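Local structure of p-47 protein (Clostridium botulinum E1 str. 'BoNT E Beluga', 5WIX) at residues 320-330 with 372-383. The protein is of unknown function but has a BPI-like tubular lipid-binding (TULIP) fold, which would be consistent with binding lipids or other apolar ligands. Numbering follows the deposited sequence.
Sequences VKLTGYERIYS and PAAVAKSVGNWS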
ATOM      1  N   VAL A 320      25.585  19.016  26.241  1.00 68.86           N
ATOM      2  CA  VAL A 320      26.578  18.044  26.672  1.00 78.82           C
ATOM      3  C   VAL A 320      27.385  18.599  27.845  1.00 90.01           C
ATOM      4  O   VAL A 320      28.064  19.620  27.715  1.00 94.06           O
ATOM      5  CB  VAL A 320      27.522  17.641  25.523  1.00 59.47           C
ATOM      6  CG1 VAL A 320      27.976  18.856  24.743  1.00 65.94           C
ATOM      7  CG2 VAL A 320      28.705  16.881  26.069  1.00 68.09           C
ATOM      8  N   LYS A 321      27.298  17.948  29.002  1.00 88.19           N
ATOM      9  CA  LYS A 321      28.036  18.438  30.178  1.00 85.68           C
ATOM     10  C   LYS A 321      29.509  18.024  30.135  1.00 73.06           C
ATOM     11  O   LYS A 321      29.858  16.943  29.640  1.00 68.16           O
ATOM     12  CB  LYS A 321      27.372  17.949  31.477  1.00 91.55           C
ATOM     13  CG  LYS A 321      25.975  18.555  31.697  1.00104.79           C
ATOM     14  CD  LYS A 321      25.143  17.822  32.754  1.00101.65           C
ATOM     15  CE  LYS A 321      23.862  18.604  33.074  1.00104.55           C
ATOM     16  NZ  LYS A 321      24.155  19.894  33.797  1.00109.53           N
ATOM     17  N   LEU A 322      30.367  18.909  30.630  1.00 70.89           N
ATOM     18  CA  LEU A 322      31.803  18.640  30.704  1.00 73.20           C
ATOM     19  C   LEU A 322      32.164  17.788  31.914  1.00 71.48           C
ATOM     20  O   LEU A 322      32.018  18.235  33.054  1.00 77.09           O
ATOM     21  CB  LEU A 322      32.581  19.946  30.767  1.00 81.97           C
ATOM     22  CG  LEU A 322      32.706  20.660  29.436  1.00 76.60           C
ATOM     23  CD1 LEU A 322      33.574  21.890  29.613  1.00 87.36           C
ATOM     24  CD2 LEU A 322      33.318  19.693  28.472  1.00 73.61           C
ATOM     25  N   THR A 323      32.637  16.572  31.667  1.00 57.49           N
ATOM     26  CA  THR A 323      32.931  15.647  32.747  1.00 82.64           C
ATOM     27  C   THR A 323      34.057  16.217  33.617  1.00 84.57           C
ATOM     28  O   THR A 323      35.154  16.465  33.122  1.00 88.47           O
ATOM     29  CB  THR A 323      33.301  14.250  32.184  1.00 95.48           C
ATOM     30  OG1 THR A 323      34.229  14.399  31.103  1.00105.17           O
ATOM     31  CG2 THR A 323      32.055  13.539  31.647  1.00 81.48           C
ATOM     32  N   GLY A 324      33.770  16.473  34.895  1.00 86.61           N
ATOM     33  CA  GLY A 324      34.759  17.032  35.804  1.00 81.80           C
ATOM     34  C   GLY A 324      34.508  18.492  36.109  1.00 84.74           C
ATOM     35  O   GLY A 324      35.073  19.046  37.044  1.00111.31           O
ATOM     36  N   TYR A 325      33.672  19.115  35.286  1.00 86.56           N
ATOM     37  CA  TYR A 325      33.230  20.500  35.442  1.00 99.66           C
ATOM     38  C   TYR A 325      31.746  20.473  35.209  1.00123.78           C
ATOM     39  O   TYR A 325      31.262  21.022  34.222  1.00122.89           O
ATOM     40  CB  TYR A 325      33.890  21.451  34.437  1.00 94.45           C
ATOM     41  CG  TYR A 325      35.395  21.487  34.493  1.00113.90           C
ATOM     42  CD1 TYR A 325      36.067  22.590  35.002  1.00126.39           C
ATOM     43  CD2 TYR A 325      36.147  20.413  34.033  1.00125.12           C
ATOM     44  CE1 TYR A 325      37.451  22.615  35.051  1.00139.57           C
ATOM     45  CE2 TYR A 325      37.519  20.423  34.082  1.00134.30           C
ATOM     46  CZ  TYR A 325      38.169  21.523  34.587  1.00143.42           C
ATOM     47  OH  TYR A 325      39.543  21.509  34.622  1.00148.54           O
ATOM     48  N   GLU A 326      31.031  19.806  36.102  1.00147.14           N
ATOM     49  CA  GLU A 326      29.652  19.427  35.830  1.00162.39           C
ATOM     50  C   GLU A 326      28.775  20.607  35.442  1.00155.72           C
ATOM     51  O   GLU A 326      27.920  20.495  34.561  1.00148.35           O
ATOM     52  CB  GLU A 326      29.069  18.703  37.045  1.00176.74           C
ATOM     53  CG  GLU A 326      29.598  17.284  37.195  1.00171.44           C
ATOM     54  CD  GLU A 326      29.428  16.471  35.918  1.00152.99           C
ATOM     55  OE1 GLU A 326      28.388  16.638  35.241  1.00125.32           O
ATOM     56  OE2 GLU A 326      30.337  15.677  35.592  1.00154.01           O
ATOM     57  N   ARG A 327      29.025  21.749  36.071  1.00150.36           N
ATOM     58  CA  ARG A 327      28.183  22.916  35.881  1.00138.56           C
ATOM     59  C   ARG A 327      28.649  23.806  34.725  1.00119.64           C
ATOM     60  O   ARG A 327      28.289  24.981  34.639  1.00114.89           O
ATOM     61  CB  ARG A 327      28.120  23.689  37.188  1.00140.92           C
ATOM     62  CG  ARG A 327      27.683  22.789  38.325  1.00148.50           C
ATOM     63  CD  ARG A 327      27.673  23.515  39.645  1.00165.37           C
ATOM     64  NE  ARG A 327      27.035  22.722  40.693  1.00172.03           N
ATOM     65  CZ  ARG A 327      26.903  23.125  41.952  1.00179.65           C
ATOM     66  NH1 ARG A 327      27.368  24.312  42.320  1.00181.37           N
ATOM     67  NH2 ARG A 327      26.308  22.346  42.846  1.00183.86           N
ATOM     68  N   ILE A 328      29.437  23.227  33.826  1.00100.28           N
ATOM     69  CA  ILE A 328      29.834  23.906  32.604  1.00 95.29           C
ATOM     70  C   ILE A 328      29.526  22.991  31.430  1.00105.39           C
ATOM     71  O   ILE A 328      30.112  21.911  31.297  1.00102.05           O
ATOM     72  CB  ILE A 328      31.321  24.291  32.608  1.00 87.46           C
ATOM     73  CG1 ILE A 328      31.580  25.354  33.663  1.00111.32           C
ATOM     74  CG2 ILE A 328      31.758  24.842  31.262  1.00 74.03           C
ATOM     75  CD1 ILE A 328      33.058  25.653  33.881  1.00128.48           C
ATOM     76  N   TYR A 329      28.599  23.444  30.584  1.00106.87           N
ATOM     77  CA  TYR A 329      28.049  22.658  29.477  1.00100.38           C
ATOM     78  C   TYR A 329      28.082  23.415  28.150  1.00103.97           C
ATOM     79  O   TYR A 329      28.365  24.613  28.102  1.00113.68           O
ATOM     80  CB  TYR A 329      26.603  22.252  29.786  1.00 96.49           C
ATOM     81  CG  TYR A 329      25.674  23.435  30.018  1.00109.68           C
ATOM     82  CD1 TYR A 329      25.040  24.073  28.953  1.00111.81           C
ATOM     83  CD2 TYR A 329      25.428  23.909  31.299  1.00124.25           C
ATOM     84  CE1 TYR A 329      24.188  25.152  29.164  1.00121.89           C
ATOM     85  CE2 TYR A 329      24.581  24.992  31.517  1.00130.58           C
ATOM     86  CZ  TYR A 329      23.969  25.608  30.448  1.00124.80           C
ATOM     87  OH  TYR A 329      23.132  26.677  30.671  1.00123.03           O
ATOM     88  N   SER A 330      27.758  22.712  27.073  1.00 98.34           N
ATOM     89  CA  SER A 330      27.718  23.303  25.743  1.00 90.69           C
ATOM     90  C   SER A 330      26.342  23.067  25.115  1.00 83.23           C
ATOM     91  O   SER A 330      25.922  21.913  24.962  1.00 78.22           O
ATOM     92  CB  SER A 330      28.829  22.699  24.871  1.00 83.67           C
ATOM     93  OG  SER A 330      29.178  23.557  23.797  1.00 98.70           O
ATOM     94  N   PRO A 372      38.186  25.680  29.940  1.00 93.34           N
ATOM     95  CA  PRO A 372      37.101  24.714  29.735  1.00103.56           C
ATOM     96  C   PRO A 372      36.215  25.077  28.540  1.00108.25           C
ATOM     97  O   PRO A 372      35.767  24.171  27.825  1.00102.65           O
ATOM     98  CB  PRO A 372      36.315  24.788  31.045  1.00 98.05           C
ATOM     99  CG  PRO A 372      36.590  26.136  31.554  1.00 96.67           C
ATOM    100  CD  PRO A 372      38.028  26.395  31.215  1.00 92.57           C
ATOM    101  N   ALA A 373      35.985  26.374  28.329  1.00107.95           N
ATOM    102  CA  ALA A 373      35.205  26.861  27.187  1.00104.77           C
ATOM    103  C   ALA A 373      35.645  26.201  25.886  1.00104.56           C
ATOM    104  O   ALA A 373      34.819  25.874  25.030  1.00111.81           O
ATOM    105  CB  ALA A 373      35.324  28.372  27.068  1.00105.71           C
ATOM    106  N   ALA A 374      36.950  25.989  25.758  1.00 95.07           N
ATOM    107  CA  ALA A 374      37.529  25.451  24.538  1.00 95.68           C
ATOM    108  C   ALA A 374      37.291  23.946  24.374  1.00 93.36           C
ATOM    109  O   ALA A 374      37.069  23.467  23.251  1.00100.21           O
ATOM    110  CB  ALA A 374      39.001  25.762  24.499  1.00 72.48           C
ATOM    111  N   VAL A 375      37.338  23.199  25.474  1.00 76.44           N
ATOM    112  CA  VAL A 375      36.992  21.781  25.396  1.00 84.39           C
ATOM    113  C   VAL A 375      35.473  21.676  25.242  1.00 82.05           C
ATOM    114  O   VAL A 375      34.958  20.720  24.659  1.00 89.48           O
ATOM    115  CB  VAL A 375      37.480  20.956  26.634  1.00 77.09           C
ATOM    116  CG1 VAL A 375      38.784  21.521  27.168  1.00 62.50           C
ATOM    117  CG2 VAL A 375      36.445  20.927  27.738  1.00 60.93           C
ATOM    118  N   ALA A 376      34.753  22.672  25.749  1.00 68.62           N
ATOM    119  CA  ALA A 376      33.309  22.694  25.563  1.00 81.79           C
ATOM    120  C   ALA A 376      32.966  22.845  24.067  1.00 87.86           C
ATOM    121  O   ALA A 376      32.048  22.192  23.556  1.00 68.73           O
ATOM    122  CB  ALA A 376      32.684  23.817  26.374  1.00 78.86           C
ATOM    123  N   LYS A 377      33.713  23.707  23.377  1.00 88.35           N
ATOM    124  CA  LYS A 377      33.550  23.868  21.939  1.00 95.46           C
ATOM    125  C   LYS A 377      33.878  22.557  21.241  1.00 88.80           C
ATOM    126  O   LYS A 377      33.197  22.148  20.293  1.00 86.20           O
ATOM    127  CB  LYS A 377      34.436  25.000  21.399  1.00103.08           C
ATOM    128  CG  LYS A 377      34.828  24.838  19.932  1.00100.68           C
ATOM    129  CD  LYS A 377      35.383  26.124  19.322  1.00122.06           C
ATOM    130  CE  LYS A 377      35.852  25.896  17.877  1.00130.30           C
ATOM    131  NZ  LYS A 377      35.659  27.081  16.974  1.00117.69           N
ATOM    132  N   SER A 378      34.909  21.876  21.722  1.00 76.79           N
ATOM    133  CA  SER A 378      35.364  20.694  21.017  1.00 86.53           C
ATOM    134  C   SER A 378      34.452  19.486  21.271  1.00 89.85           C
ATOM    135  O   SER A 378      34.185  18.718  20.358  1.00 93.04           O
ATOM    136  CB  SER A 378      36.808  20.375  21.392  1.00 89.41           C
ATOM    137  OG  SER A 378      37.325  19.362  20.549  1.00101.20           O
ATOM    138  N   VAL A 379      33.946  19.331  22.490  1.00 86.28           N
ATOM    139  CA  VAL A 379      33.004  18.244  22.764  1.00 84.69           C
ATOM    140  C   VAL A 379      31.667  18.503  22.048  1.00 90.59           C
ATOM    141  O   VAL A 379      31.049  17.580  21.494  1.00 76.70           O
ATOM    142  CB  VAL A 379      32.785  18.060  24.287  1.00 79.14           C
ATOM    143  CG1 VAL A 379      31.710  17.028  24.562  1.00 70.36           C
ATOM    144  CG2 VAL A 379      34.077  17.613  24.929  1.00 69.51           C
ATOM    145  N   GLY A 380      31.246  19.769  22.042  1.00 97.75           N
ATOM    146  CA  GLY A 380      30.067  20.194  21.307  1.00 95.50           C
ATOM    147  C   GLY A 380      30.130  19.785  19.850  1.00 88.63           C
ATOM    148  O   GLY A 380      29.240  19.082  19.357  1.00 91.15           O
ATOM    149  N   ASN A 381      31.196  20.198  19.164  1.00 86.10           N
ATOM    150  CA  ASN A 381      31.353  19.913  17.732  1.00 77.33           C
ATOM    151  C   ASN A 381      31.493  18.424  17.441  1.00 75.66           C
ATOM    152  O   ASN A 381      31.133  17.959  16.369  1.00 88.48           O
ATOM    153  CB  ASN A 381      32.562  20.662  17.157  1.00 82.98           C
ATOM    154  CG  ASN A 381      32.317  22.162  17.021  1.00 95.79           C
ATOM    155  OD1 ASN A 381      31.174  22.611  16.910  1.00100.86           O
ATOM    156  ND2 ASN A 381      33.396  22.944  17.026  1.00 97.94           N
ATOM    157  N   TRP A 382      32.004  17.667  18.396  1.00 76.66           N
ATOM    158  CA  TRP A 382      32.113  16.222  18.203  1.00 77.08           C
ATOM    159  C   TRP A 382      30.755  15.546  18.342  1.00 71.65           C
ATOM    160  O   TRP A 382      30.466  14.542  17.674  1.00 61.77           O
ATOM    161  CB  TRP A 382      33.107  15.624  19.201  1.00 85.95           C
ATOM    162  CG  TRP A 382      34.507  15.807  18.756  1.00 83.50           C
ATOM    163  CD1 TRP A 382      35.471  16.557  19.352  1.00 86.95           C
ATOM    164  CD2 TRP A 382      35.094  15.248  17.587  1.00 86.23           C
ATOM    165  NE1 TRP A 382      36.633  16.496  18.628  1.00 92.91           N
ATOM    166  CE2 TRP A 382      36.424  15.695  17.535  1.00 84.76           C
ATOM    167  CE3 TRP A 382      34.624  14.404  16.581  1.00102.28           C
ATOM    168  CZ2 TRP A 382      37.291  15.328  16.514  1.00 85.37           C
ATOM    169  CZ3 TRP A 382      35.485  14.038  15.568  1.00101.70           C
ATOM    170  CH2 TRP A 382      36.806  14.499  15.543  1.00 92.21           C
ATOM    171  N   SER A 383      29.932  16.112  19.223  1.00 70.65           N
ATOM    172  CA  SER A 383      28.635  15.543  19.538  1.00 72.80           C
ATOM    173  C   SER A 383      27.688  15.764  18.381  1.00 79.87           C
ATOM    174  O   SER A 383      26.948  14.858  17.997  1.00 91.72           O
ATOM    175  CB  SER A 383      28.077  16.158  20.824  1.00 76.39           C
ATOM    176  OG  SER A 383      28.764  15.660  21.972  1.00 66.45           O
TER
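V320 meets V379 through its CG2 methyl, which a chi1 of 45° places anti to the backbone N; CG2 lies 3.4 Å from V379 CG1. V320 CG1 lies 4.2 Å from both V379 CG1 and G380 CA, so both methyls of V320 border V379. At L322, V375 CG2 sits against both methyls, 3.4 Å from CD2 and 3.6 Å from CD1; CD2 also borders V379 CG2, while CD1 lies 3.6 Å from the carbonyl O of P372 and near A376 CB. Y295 of strand 293-307 touches both L322 and V379. The strands are joined by V320 N to S330 O, S330 N to V320 O and L322 N to I328 O, and by consecutive beta turns, type II from L322 to Y325 and type I from Y325 to I328. This is a hairpin end of a strongly curved antiparallel sheet with a long helix laid against it, as in a TULIP domain; the axis of 328-330 passes 7.9 Å from that of 372-383 at 37°. I328 CD1 approaches P372 CG at 4.3 Å. S330 OG donates to A376 O at 3.2 Å, from above the carbonyl plane with a C=O...OG angle of 114°. G380 N reaches the same oxygen from the opposite face, so A376 O accepts both the helix bond and the serine hydroxyl. C361 and P363 of strand 348-363 touch S330.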